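Local coordinates for denovo NTF2 (Synthetic construct, PDB 6W40), which is a computationally designed NTF2-like protein with no known natural role, probably made to sample diverse pocket shapes within this fold, at residues 15-18 against 23-26. Numbering follows the deposited sequence.
Sequences VIKL and DWDA
Successive bends at chi2, chi3 and chi4 curl the chain of K17 back on itself and lay its CE over one face of the W24 indole, which a chi1 of -70° swings toward the helix. CE of K17 is 3.7 Å from the centroid of the W24 six-membered ring and 22° off the ring normal, a CH-pi contact displaced toward the rim. The closest ring atom to CE of K17 is CZ3 of W24, at 3.4 Å. The lysine chain and the indole meet at about a right angle. NZ of K17 lies near the rim, nearest CZ3 of W24. At the pyrrole end, the carbonyl O of K17 is raised well above the ring plane on the same side as CE and just outside the rim, 3.3 Å from NE1 of W24, so the one lysine meets W24 through both side chain and backbone. The preceding residue, I16, turns its CG2 methyl to D23 and A26. CG2 of I16 lies 3.8 Å from OD2 of D23. The same CG2 of I16 is 4.2 Å from CB of A26, while CB of D23 sits close to the carbonyl O of I16. The bend after D23 is closed by a backbone hydrogen bond from A26 N to D23 O, 3.0 Å long. L58 and L62 of helix 51-65 and I70 of strand 67-72 also touch W24, while F27 and M30 of helix 27-30 touch K17. With W24 cut back to an alanine, the folded K17 chain is likely to lose the face it lies on, and a gap would probably open toward L58, L62 and I70. The arrangement is the connection between helix 2-18 and helix 27-30, folded back against the last part of helix 2-18 and entering helix 27-30 through a short 3-10 segment, within the helices and curved sheet of an NTF2-like (SnoaL-like) fold.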
loop_
_atom_site.group_PDB
_atom_site.type_symbol
_atom_site.label_atom_id
_atom_site.label_comp_id
_atom_site.label_asym_id
_atom_site.label_seq_id
_atom_site.Cartn_x
_atom_site.Cartn_y
_atom_site.Cartn_z
ATOM N N VAL A 15 0.496 1.586 3.096
ATOM C CA VAL A 15 0.536 0.187 3.504
ATOM C C VAL A 15 -0.556 -0.115 4.525
ATOM O O VAL A 15 -1.112 -1.219 4.534
ATOM C CB VAL A 15 1.937 -0.179 4.035
ATOM C CG1 VAL A 15 2.992 0.046 2.953
ATOM C CG2 VAL A 15 2.272 0.626 5.280
ATOM N N ILE A 16 -0.899 0.848 5.384
ATOM C CA ILE A 16 -1.916 0.590 6.399
ATOM C C ILE A 16 -3.300 0.541 5.767
ATOM O O ILE A 16 -4.102 -0.352 6.065
ATOM C CB ILE A 16 -1.848 1.639 7.525
ATOM C CG1 ILE A 16 -0.595 1.429 8.376
ATOM C CG2 ILE A 16 -3.101 1.572 8.389
ATOM C CD1 ILE A 16 -0.735 1.898 9.820
ATOM N N LYS A 17 -3.597 1.488 4.876
ATOM C CA LYS A 17 -4.932 1.573 4.292
ATOM C C LYS A 17 -5.161 0.487 3.250
ATOM O O LYS A 17 -6.150 -0.251 3.321
ATOM C CB LYS A 17 -5.145 2.952 3.664
ATOM C CG LYS A 17 -4.723 4.112 4.537
ATOM C CD LYS A 17 -5.481 4.133 5.844
ATOM C CE LYS A 17 -6.932 4.480 5.622
ATOM N NZ LYS A 17 -7.067 5.715 4.806
ATOM N N LEU A 18 -4.259 0.374 2.276
ATOM C CA LEU A 18 -4.509 -0.406 1.071
ATOM C C LEU A 18 -3.670 -1.677 0.984
ATOM O O LEU A 18 -3.666 -2.329 -0.064
ATOM C CB LEU A 18 -4.269 0.466 -0.163
ATOM C CG LEU A 18 -5.016 1.803 -0.164
ATOM C CD1 LEU A 18 -4.064 2.953 -0.456
ATOM C CD2 LEU A 18 -6.165 1.793 -1.160
ATOM N N ASP A 23 -7.384 -2.748 8.079
ATOM C CA ASP A 23 -6.847 -1.912 9.153
ATOM C C ASP A 23 -7.418 -0.499 9.100
ATOM O O ASP A 23 -6.770 0.466 9.513
ATOM C CB ASP A 23 -5.317 -1.877 9.125
ATOM C CG ASP A 23 -4.719 -1.647 10.498
ATOM O OD1 ASP A 23 -5.485 -1.655 11.486
ATOM O OD2 ASP A 23 -3.489 -1.458 10.595
ATOM N N TRP A 24 -8.640 -0.369 8.581
ATOM C CA TRP A 24 -9.326 0.914 8.577
ATOM C C TRP A 24 -9.791 1.323 9.966
ATOM O O TRP A 24 -10.236 2.463 10.143
ATOM C CB TRP A 24 -10.508 0.867 7.606
ATOM C CG TRP A 24 -10.079 0.810 6.172
ATOM C CD1 TRP A 24 -9.690 -0.298 5.475
ATOM C CD2 TRP A 24 -9.984 1.910 5.260
ATOM N NE1 TRP A 24 -9.364 0.045 4.186
ATOM C CE2 TRP A 24 -9.536 1.395 4.028
ATOM C CE3 TRP A 24 -10.240 3.281 5.365
ATOM C CZ2 TRP A 24 -9.337 2.202 2.909
ATOM C CZ3 TRP A 24 -10.044 4.080 4.251
ATOM C CH2 TRP A 24 -9.595 3.539 3.041
ATOM N N ASP A 25 -9.706 0.423 10.948
ATOM C CA ASP A 25 -9.875 0.827 12.337
ATOM C C ASP A 25 -8.736 1.732 12.786
ATOM O O ASP A 25 -8.926 2.583 13.663
ATOM C CB ASP A 25 -9.960 -0.409 13.235
ATOM C CG ASP A 25 -10.939 -1.444 12.710
ATOM O OD1 ASP A 25 -11.608 -1.171 11.692
ATOM O OD2 ASP A 25 -11.035 -2.534 13.316
ATOM N N ALA A 26 -7.553 1.569 12.193
ATOM C CA ALA A 26 -6.397 2.405 12.489
ATOM C C ALA A 26 -6.449 3.760 11.793
ATOM O O ALA A 26 -5.473 4.515 11.860
ATOM C CB ALA A 26 -5.108 1.671 12.107
#